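Local coordinates for protein succinylglutamate desuccinylase/aspartoacylase (PDB 3NA6) that probably acts as a metal-dependent amidohydrolase of the succinylglutamate desuccinylase/aspartoacylase family, cleaving an acyl group from an N-acyl amino acid, at residues N58-E64 with D143-K149; D80-L85 with G237-G241; D152-A158 with T208-G213. One frame throughout, in Å; residues are numbered along the deposited sequence.

Interactions 1 and 3 lie near the centre of the folded chain, their centres 9 Å apart, and touch where G147 N meets G212 O and H145 O meets T209 OG1. Both are mainly buried; interaction 3 contains the end of strand 205-210, and interaction 1 the loop that follows its neighbour, strand 140-143. Their chemistry differs: 58-64 with 143-149 joins two loops through histidines, carboxylates and waters, whereas 152-158 with 208-213 is an antiparallel strand pair with aromatic rings around a glutamate. Interaction 2, about 25 Å from either centre, reaches the same large sheet through strand 83-88 but sits near the surface, where a hydrated calcium ion joins T82 to G237 beside a small apolar cluster.

Interaction 1: residues N58-E64 with D143-K149; sequences NHGDEYE and DFHSGGK
E62 turns its CG opposite its carbonyl carbon (chi1 -67°) and runs on extended, bringing its carboxylate between H59 and the S146 backbone; H59 and H145 take the same first rotation and bring their ND1 atoms toward the same carboxylate. H59, E62 and H145 match the His-x-x-Glu plus distant His pattern of zinc carboxypeptidase-like enzymes, their donor atoms facing one vacant point, probably the catalytic metal site. The imidazoles form an offset edge-to-face pair, the edge of H145 toward the face of H59, planes at 75°. The backbone N of S146 donates to E62 OE1 at 3.0 Å from above the carboxylate plane, while H59 ND1 grips E62 OE2 at 2.8 Å. Behind H145, D143 OD2 accepts hydrogen bonds from H145 NE2 at 2.8 Å and N58 ND2 at 3.0 Å, fixing the ring's rotation; D143 OD1 is held by T55. An aspartate suits this second shell because one oxygen serves two donors. K149 N donates almost straight (173°) to D61 OD2 at 2.9 Å, and K149 NZ bonds S99 O. S146 gives its OG proton to E64 OE1 at 2.7 Å, while E64 OE2 bonds S221 OG.

Interaction 2: residues D80-L85 with G237-G241; sequences DVTGRL and GILQG. With CA (calcium ion), chain C.
T82 and G237 meet at a calcium ion, on a Schellman motif that ends helix 219-235 beside the start of strand 83-88. Metal binding comes first: T82 OG1 lies 2.6 Å and G237 O 2.4 Å from the calcium, and four waters bring the ligands to six. The hydroxyl sits between the backbone N and the carbonyl carbon of T82 (chi1 54°), a rotation that aims it at the ion. Q240, bent at chi2, folds its amide back toward T82, its NE2 lying 2.8 Å from OG1 at an angle too poor for a hydrogen bond. Glycine suits position 237, where phi is 77° as the chain leaves the helix. With water supplying most of the ligands and no carboxylate among them, the ion is probably held lightly at the surface.

Backbone bonding continues just inside. T82 N donates to I238 O at 2.8 Å, nearly straight at 172°, and in return I238 CA makes a CH...O contact with T82 O at 3.4 Å.

Apolar packing fills the inner side. The CG2 branch of I238 touches L85 CD2 at 3.7 Å and V81 CG1 at 4.0 Å, with the branched V81 and I238 lying side by side and pointing the same way. L239 CD2 meets the other methyl of V81, CG2, and L233 of the helix backs both leucines. At the outer side, water 5 binds the calcium and donates to T82 O at 3.2 Å.

Interaction 3: residues D152-A158 with T208-G213; sequences DFVPFAA and TTELGG
The antiparallel pairing of strands 156-160 and 205-210 in the large mixed sheet, next to the probable metal site, is the basis of this contact. F156 and E210 form a hydrogen-bonded pair: F156 N donates to E210 O at 2.9 Å, and E210 N returns a bond to F156 O at 2.9 Å. A157 and T209 make the non-hydrogen-bonded pair that follows. At A158 and T208 one direct bond remains, A158 N to T208 O at 2.9 Å, while water 9 bridges A158 O and T208 N in place of the second.

On the face carrying E210, F156, A158 and T208, the glutamate is the central side chain. Its chain bends at chi2 (-74°) and passes two phenyl rings. CB lies over the face of F156, 3.8 Å from the centroid, and CG stands over F153, 4.3 Å from the centroid and only 5° off the normal. The carboxylate then stacks on F153 with the planes 21° apart. F153 also packs on W34 of a neighbouring subunit. The small A158 CB meets T208 CG2 at 4.0 Å. On the other face T209 OG1 bonds H145 O, tying the strand to the histidine loop.

At P155 the pairing loosens. A proline has no N-H to give, but its carbonyl still serves strand 182-186 through Y182, and its CB packs against L211. On the N-terminal side of P155 the chain belongs to strand 151-153, which pairs with strand 306-312, and toward 208-213 F153 N makes just a weak bond to G212 O at 3.3 Å. G212 and G213 adopt backbone angles that suit residues without a CB.

The two rings cover the methylenes of E210 by CH-pi contact and F153 also lies under its carboxylate, whose end runs alongside H145, consistent with a place at the edge of the active site.

Interaction 1: residues N58-E64 with D143-K149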
loop_
_atom_site.group_PDB
_atom_site.type_symbol
_atom_site.label_atom_id
_atom_site.label_comp_id
_atom_site.label_asym_id
_atom_site.label_seq_id
_atom_site.Cartn_x
_atom_site.Cartn_y
_atom_site.Cartn_z
ATOM N N ASN A 58 -10.226 -21.958 10.166
ATOM C CA ASN A 58 -9.047 -22.490 9.519
ATOM C C ASN A 58 -8.663 -21.504 8.407
ATOM O O ASN A 58 -7.485 -21.157 8.238
ATOM C CB ASN A 58 -9.393 -23.894 8.968
ATOM C CG ASN A 58 -8.224 -24.591 8.313
ATOM O OD1 ASN A 58 -7.451 -23.968 7.581
ATOM N ND2 ASN A 58 -8.111 -25.937 8.534
ATOM N N HIS A 59 -9.675 -21.095 7.640
ATOM C CA HIS A 59 -9.609 -19.922 6.752
ATOM C C HIS A 59 -10.379 -18.789 7.403
ATOM O O HIS A 59 -11.494 -18.990 7.879
ATOM C CB HIS A 59 -10.249 -20.252 5.401
ATOM C CG HIS A 59 -9.525 -21.326 4.657
ATOM N ND1 HIS A 59 -10.173 -22.333 3.970
ATOM C CD2 HIS A 59 -8.196 -21.566 4.525
ATOM C CE1 HIS A 59 -9.266 -23.142 3.437
ATOM N NE2 HIS A 59 -8.059 -22.684 3.740
ATOM N N GLY A 60 -9.817 -17.589 7.375
ATOM C CA GLY A 60 -10.315 -16.474 8.183
ATOM C C GLY A 60 -11.605 -15.820 7.710
ATOM O O GLY A 60 -12.198 -15.073 8.465
ATOM N N ASP A 61 -12.026 -16.100 6.469
ATOM C CA ASP A 61 -13.251 -15.522 5.871
ATOM C C ASP A 61 -14.418 -16.526 5.776
ATOM O O ASP A 61 -15.294 -16.433 4.885
ATOM C CB ASP A 61 -12.923 -14.856 4.516
ATOM C CG ASP A 61 -12.364 -15.835 3.452
ATOM O OD1 ASP A 61 -11.964 -16.971 3.787
ATOM O OD2 ASP A 61 -12.348 -15.462 2.248
ATOM N N GLU A 62 -14.441 -17.469 6.724
ATOM C CA GLU A 62 -15.422 -18.569 6.766
ATOM C C GLU A 62 -16.058 -18.598 8.174
ATOM O O GLU A 62 -15.395 -18.952 9.140
ATOM C CB GLU A 62 -14.724 -19.891 6.442
ATOM C CG GLU A 62 -14.231 -19.924 4.956
ATOM C CD GLU A 62 -13.388 -21.157 4.605
ATOM O OE1 GLU A 62 -13.451 -22.186 5.340
ATOM O OE2 GLU A 62 -12.652 -21.101 3.581
ATOM N N TYR A 63 -17.333 -18.233 8.272
ATOM C CA TYR A 63 -17.901 -17.753 9.540
ATOM C C TYR A 63 -18.854 -18.664 10.284
ATOM O O TYR A 63 -19.089 -18.435 11.452
ATOM C CB TYR A 63 -18.590 -16.409 9.312
ATOM C CG TYR A 63 -17.578 -15.359 8.886
ATOM C CD1 TYR A 63 -16.762 -14.764 9.819
ATOM C CD2 TYR A 63 -17.417 -15.009 7.561
ATOM C CE1 TYR A 63 -15.794 -13.821 9.455
ATOM C CE2 TYR A 63 -16.461 -14.053 7.181
ATOM C CZ TYR A 63 -15.653 -13.491 8.124
ATOM O OH TYR A 63 -14.717 -12.579 7.753
ATOM N N GLU A 64 -19.428 -19.668 9.638
ATOM C CA GLU A 64 -20.424 -20.495 10.333
ATOM C C GLU A 64 -19.827 -21.211 11.559
ATOM O O GLU A 64 -20.436 -21.237 12.641
ATOM C CB GLU A 64 -21.062 -21.547 9.418
ATOM C CG GLU A 64 -22.159 -21.067 8.427
ATOM C CD GLU A 64 -21.595 -20.370 7.192
ATOM O OE1 GLU A 64 -20.342 -20.324 7.057
ATOM O OE2 GLU A 64 -22.412 -19.898 6.351
ATOM N N ASP A 143 -13.550 -29.769 12.145
ATOM C CA ASP A 143 -12.962 -28.618 11.474
ATOM C C ASP A 143 -13.933 -28.036 10.436
ATOM O O ASP A 143 -14.161 -28.634 9.388
ATOM C CB ASP A 143 -11.628 -29.001 10.794
ATOM C CG ASP A 143 -10.848 -27.784 10.266
ATOM O OD1 ASP A 143 -10.672 -26.760 10.972
ATOM O OD2 ASP A 143 -10.401 -27.855 9.112
ATOM N N PHE A 144 -14.465 -26.854 10.734
ATOM C CA PHE A 144 -15.505 -26.210 9.935
ATOM C C PHE A 144 -14.885 -25.439 8.794
ATOM O O PHE A 144 -13.911 -24.707 8.995
ATOM C CB PHE A 144 -16.299 -25.193 10.782
ATOM C CG PHE A 144 -17.258 -25.810 11.750
ATOM C CD1 PHE A 144 -18.546 -26.086 11.378
ATOM C CD2 PHE A 144 -16.870 -26.106 13.055
ATOM C CE1 PHE A 144 -19.451 -26.613 12.277
ATOM C CE2 PHE A 144 -17.753 -26.652 13.946
ATOM C CZ PHE A 144 -19.058 -26.903 13.561
ATOM N N HIS A 145 -15.443 -25.620 7.608
ATOM C CA HIS A 145 -15.166 -24.769 6.472
ATOM C C HIS A 145 -16.437 -24.270 5.810
ATOM O O HIS A 145 -17.508 -24.840 5.971
ATOM C CB HIS A 145 -14.338 -25.485 5.415
ATOM C CG HIS A 145 -12.932 -25.757 5.835
ATOM N ND1 HIS A 145 -11.859 -25.039 5.357
ATOM C CD2 HIS A 145 -12.422 -26.671 6.696
ATOM C CE1 HIS A 145 -10.749 -25.490 5.913
ATOM N NE2 HIS A 145 -11.064 -26.480 6.729
ATOM N N SER A 146 -16.266 -23.181 5.071
ATOM C CA SER A 146 -17.268 -22.605 4.169
ATOM C C SER A 146 -16.497 -22.092 2.939
ATOM O O SER A 146 -15.266 -22.192 2.896
ATOM C CB SER A 146 -18.041 -21.495 4.882
ATOM O OG SER A 146 -18.598 -22.064 6.069
ATOM N N GLY A 147 -17.204 -21.605 1.924
ATOM C CA GLY A 147 -16.552 -21.206 0.692
ATOM C C GLY A 147 -15.555 -20.068 0.784
ATOM O O GLY A 147 -14.588 -20.029 0.033
ATOM N N GLY A 148 -15.777 -19.149 1.708
ATOM C CA GLY A 148 -14.978 -17.939 1.782
ATOM C C GLY A 148 -15.555 -16.878 0.853
ATOM O O GLY A 148 -16.585 -17.103 0.215
ATOM N N LYS A 149 -14.849 -15.750 0.726
ATOM C CA LYS A 149 -15.334 -14.602 -0.051
ATOM C C LYS A 149 -15.562 -14.896 -1.541
ATOM O O LYS A 149 -16.338 -14.230 -2.190
ATOM C CB LYS A 149 -14.363 -13.418 0.087
ATOM C CG LYS A 149 -14.505 -12.648 1.395
ATOM C CD LYS A 149 -13.376 -11.583 1.528
ATOM C CE LYS A 149 -13.635 -10.681 2.728
ATOM N NZ LYS A 149 -12.518 -9.763 2.965
HETATM O O HOH W 1 -11.910 -24.286 10.743
HETATM O O HOH W 2 -12.575 -22.450 7.860
HETATM O O HOH W 3 -17.425 -17.693 3.731
HETATM O O HOH W 4 -14.679 -21.587 9.455
#

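Interaction 2: residues D80-L85 with G237-G241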
loop_
_atom_site.group_PDB
_atom_site.type_symbol
_atom_site.label_atom_id
_atom_site.label_comp_id
_atom_site.label_asym_id
_atom_site.label_seq_id
_atom_site.Cartn_x
_atom_site.Cartn_y
_atom_site.Cartn_z
ATOM N N ASP A 80 -22.501 -30.383 31.916
ATOM C CA ASP A 80 -23.176 -30.922 30.722
ATOM C C ASP A 80 -22.254 -31.849 29.929
ATOM O O ASP A 80 -22.715 -32.500 28.994
ATOM C CB ASP A 80 -23.559 -29.807 29.715
ATOM C CG ASP A 80 -24.441 -28.684 30.303
ATOM O OD1 ASP A 80 -25.266 -28.977 31.209
ATOM O OD2 ASP A 80 -24.332 -27.513 29.775
ATOM N N VAL A 81 -20.958 -31.841 30.263
ATOM C CA VAL A 81 -19.893 -32.484 29.512
ATOM C C VAL A 81 -19.433 -33.772 30.202
ATOM O O VAL A 81 -19.290 -33.799 31.431
ATOM C CB VAL A 81 -18.693 -31.501 29.377
ATOM C CG1 VAL A 81 -17.446 -32.197 28.844
ATOM C CG2 VAL A 81 -19.073 -30.357 28.468
ATOM N N THR A 82 -19.231 -34.827 29.408
ATOM C CA THR A 82 -18.561 -36.069 29.849
ATOM C C THR A 82 -17.399 -36.331 28.893
ATOM O O THR A 82 -17.569 -36.919 27.824
ATOM C CB THR A 82 -19.526 -37.257 29.864
ATOM O OG1 THR A 82 -20.152 -37.377 28.580
ATOM C CG2 THR A 82 -20.619 -37.063 30.973
ATOM N N GLY A 83 -16.219 -35.846 29.272
ATOM C CA GLY A 83 -15.079 -35.802 28.369
ATOM C C GLY A 83 -14.497 -34.396 28.396
ATOM O O GLY A 83 -14.489 -33.735 29.436
ATOM N N ARG A 84 -14.024 -33.961 27.239
ATOM C CA ARG A 84 -13.356 -32.682 27.099
ATOM C C ARG A 84 -13.640 -32.058 25.764
ATOM O O ARG A 84 -13.537 -32.711 24.717
ATOM C CB ARG A 84 -11.863 -32.847 27.259
ATOM C CG ARG A 84 -11.083 -31.517 27.113
ATOM C CD ARG A 84 -9.664 -31.621 27.615
ATOM N NE ARG A 84 -8.952 -32.757 27.025
ATOM C CZ ARG A 84 -7.636 -32.949 27.108
ATOM N NH1 ARG A 84 -6.844 -32.079 27.727
ATOM N NH2 ARG A 84 -7.109 -34.023 26.543
ATOM N N LEU A 85 -13.973 -30.772 25.802
ATOM C CA LEU A 85 -14.028 -29.945 24.598
ATOM C C LEU A 85 -12.822 -28.993 24.564
ATOM O O LEU A 85 -12.617 -28.260 25.492
ATOM C CB LEU A 85 -15.341 -29.146 24.585
ATOM C CG LEU A 85 -16.645 -29.945 24.639
ATOM C CD1 LEU A 85 -17.832 -28.996 24.873
ATOM C CD2 LEU A 85 -16.846 -30.771 23.361
ATOM N N GLY A 237 -20.284 -38.947 22.425
ATOM C CA GLY A 237 -20.540 -39.201 23.825
ATOM C C GLY A 237 -20.088 -38.093 24.761
ATOM O O GLY A 237 -20.045 -38.284 25.971
ATOM N N ILE A 238 -19.786 -36.917 24.235
ATOM C CA ILE A 238 -19.267 -35.844 25.079
ATOM C C ILE A 238 -20.389 -34.980 25.660
ATOM O O ILE A 238 -20.279 -34.490 26.809
ATOM C CB ILE A 238 -18.247 -34.963 24.304
ATOM C CG1 ILE A 238 -17.116 -35.847 23.741
ATOM C CG2 ILE A 238 -17.705 -33.859 25.211
ATOM C CD1 ILE A 238 -16.027 -35.131 22.860
ATOM N N LEU A 239 -21.416 -34.732 24.840
ATOM C CA LEU A 239 -22.645 -34.040 25.268
ATOM C C LEU A 239 -23.744 -35.091 25.277
ATOM O O LEU A 239 -23.587 -36.150 24.672
ATOM C CB LEU A 239 -23.033 -32.887 24.324
ATOM C CG LEU A 239 -22.107 -31.678 24.216
ATOM C CD1 LEU A 239 -22.641 -30.577 23.249
ATOM C CD2 LEU A 239 -21.881 -31.081 25.598
ATOM N N GLN A 240 -24.829 -34.837 26.004
ATOM C CA GLN A 240 -25.916 -35.821 26.092
ATOM C C GLN A 240 -27.164 -35.187 25.518
ATOM O O GLN A 240 -27.216 -33.972 25.356
ATOM C CB GLN A 240 -26.115 -36.294 27.538
ATOM C CG GLN A 240 -24.822 -37.053 28.087
ATOM C CD GLN A 240 -23.848 -36.098 28.795
ATOM O OE1 GLN A 240 -24.257 -35.379 29.706
ATOM N NE2 GLN A 240 -22.578 -36.075 28.380
ATOM N N GLY A 241 -28.149 -36.005 25.176
ATOM C CA GLY A 241 -29.404 -35.499 24.613
ATOM C C GLY A 241 -29.778 -36.271 23.365
ATOM O O GLY A 241 -29.119 -37.238 23.026
HETATM CA CA CA C . -20.765 -39.731 27.702
HETATM O O HOH W 5 -18.169 -40.066 27.809
HETATM O O HOH W 6 -23.146 -39.721 26.987
HETATM O O HOH W 7 -20.576 -41.931 26.435
HETATM O O HOH W 8 -20.943 -40.663 30.043
#

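Interaction 3: residues D152-A158 with T208-G213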
loop_
_atom_site.group_PDB
_atom_site.type_symbol
_atom_site.label_atom_id
_atom_site.label_comp_id
_atom_site.label_asym_id
_atom_site.label_seq_id
_atom_site.Cartn_x
_atom_site.Cartn_y
_atom_site.Cartn_z
ATOM N N ASP A 152 -19.227 -20.225 -3.027
ATOM C CA ASP A 152 -20.426 -20.603 -2.246
ATOM C C ASP A 152 -20.765 -22.031 -2.581
ATOM O O ASP A 152 -20.588 -22.447 -3.704
ATOM C CB ASP A 152 -21.555 -19.649 -2.567
ATOM C CG ASP A 152 -22.647 -19.619 -1.504
ATOM O OD1 ASP A 152 -22.572 -20.362 -0.506
ATOM O OD2 ASP A 152 -23.621 -18.863 -1.724
ATOM N N PHE A 153 -21.178 -22.790 -1.574
ATOM C CA PHE A 153 -21.467 -24.205 -1.690
ATOM C C PHE A 153 -22.837 -24.502 -1.111
ATOM O O PHE A 153 -23.269 -23.835 -0.172
ATOM C CB PHE A 153 -20.480 -25.021 -0.846
ATOM C CG PHE A 153 -19.104 -25.089 -1.385
ATOM C CD1 PHE A 153 -18.156 -24.175 -1.004
ATOM C CD2 PHE A 153 -18.720 -26.128 -2.221
ATOM C CE1 PHE A 153 -16.865 -24.265 -1.466
ATOM C CE2 PHE A 153 -17.405 -26.215 -2.684
ATOM C CZ PHE A 153 -16.486 -25.265 -2.291
ATOM N N VAL A 154 -23.508 -25.538 -1.623
ATOM C CA VAL A 154 -24.626 -26.105 -0.885
ATOM C C VAL A 154 -24.060 -26.587 0.458
ATOM O O VAL A 154 -22.903 -27.009 0.513
ATOM C CB VAL A 154 -25.340 -27.265 -1.635
ATOM C CG1 VAL A 154 -26.028 -26.727 -2.890
ATOM C CG2 VAL A 154 -24.376 -28.388 -1.983
ATOM N N PRO A 155 -24.866 -26.532 1.549
ATOM C CA PRO A 155 -24.268 -26.835 2.857
ATOM C C PRO A 155 -24.115 -28.316 3.096
ATOM O O PRO A 155 -25.123 -29.006 3.272
ATOM C CB PRO A 155 -25.228 -26.197 3.840
ATOM C CG PRO A 155 -26.602 -26.212 3.097
ATOM C CD PRO A 155 -26.242 -26.005 1.656
ATOM N N PHE A 156 -22.869 -28.819 3.047
ATOM C CA PHE A 156 -22.631 -30.257 3.280
ATOM C C PHE A 156 -21.681 -30.580 4.433
ATOM O O PHE A 156 -20.824 -29.778 4.821
ATOM C CB PHE A 156 -22.245 -31.021 1.986
ATOM C CG PHE A 156 -20.944 -30.618 1.386
ATOM C CD1 PHE A 156 -19.752 -31.134 1.862
ATOM C CD2 PHE A 156 -20.897 -29.738 0.322
ATOM C CE1 PHE A 156 -18.527 -30.766 1.274
ATOM C CE2 PHE A 156 -19.686 -29.377 -0.254
ATOM C CZ PHE A 156 -18.508 -29.892 0.228
ATOM N N ALA A 157 -21.870 -31.760 5.003
ATOM C CA ALA A 157 -20.834 -32.390 5.837
ATOM C C ALA A 157 -20.143 -33.434 4.952
ATOM O O ALA A 157 -20.819 -34.095 4.129
ATOM C CB ALA A 157 -21.469 -33.043 7.032
ATOM N N ALA A 158 -18.826 -33.592 5.126
ATOM C CA ALA A 158 -18.016 -34.477 4.297
ATOM C C ALA A 158 -17.215 -35.467 5.132
ATOM O O ALA A 158 -16.697 -35.114 6.190
ATOM C CB ALA A 158 -17.077 -33.686 3.407
ATOM N N THR A 208 -15.756 -32.776 8.836
ATOM C CA THR A 208 -15.499 -31.540 8.127
ATOM C C THR A 208 -16.735 -31.117 7.349
ATOM O O THR A 208 -17.653 -31.913 7.122
ATOM C CB THR A 208 -14.215 -31.590 7.251
ATOM O OG1 THR A 208 -13.889 -30.268 6.788
ATOM C CG2 THR A 208 -14.351 -32.543 6.061
ATOM N N THR A 209 -16.773 -29.842 6.986
ATOM C CA THR A 209 -17.917 -29.265 6.299
ATOM C C THR A 209 -17.564 -28.295 5.156
ATOM O O THR A 209 -16.407 -27.826 5.002
ATOM C CB THR A 209 -18.700 -28.415 7.278
ATOM O OG1 THR A 209 -17.925 -27.255 7.587
ATOM C CG2 THR A 209 -19.009 -29.133 8.567
ATOM N N GLU A 210 -18.591 -27.957 4.389
ATOM C CA GLU A 210 -18.634 -26.702 3.611
ATOM C C GLU A 210 -20.039 -26.156 3.800
ATOM O O GLU A 210 -20.960 -26.708 3.231
ATOM C CB GLU A 210 -18.382 -26.949 2.117
ATOM C CG GLU A 210 -16.946 -27.350 1.758
ATOM C CD GLU A 210 -15.956 -26.196 1.826
ATOM O OE1 GLU A 210 -16.361 -25.074 2.174
ATOM O OE2 GLU A 210 -14.773 -26.409 1.513
ATOM N N LEU A 211 -20.225 -25.118 4.618
ATOM C CA LEU A 211 -21.582 -24.734 5.036
ATOM C C LEU A 211 -22.160 -23.485 4.381
ATOM O O LEU A 211 -23.219 -23.017 4.787
ATOM C CB LEU A 211 -21.662 -24.576 6.550
ATOM C CG LEU A 211 -21.371 -25.838 7.361
ATOM C CD1 LEU A 211 -21.443 -25.481 8.848
ATOM C CD2 LEU A 211 -22.298 -26.972 6.970
ATOM N N GLY A 212 -21.532 -22.993 3.331
ATOM C CA GLY A 212 -22.077 -21.877 2.567
ATOM C C GLY A 212 -20.894 -21.142 1.996
ATOM O O GLY A 212 -20.015 -21.753 1.367
ATOM N N GLY A 213 -20.827 -19.849 2.241
ATOM C CA GLY A 213 -19.729 -19.065 1.682
ATOM C C GLY A 213 -20.096 -17.612 1.455
ATOM O O GLY A 213 -21.052 -17.113 2.036
HETATM O O HOH W 9 -17.973 -34.782 8.755
#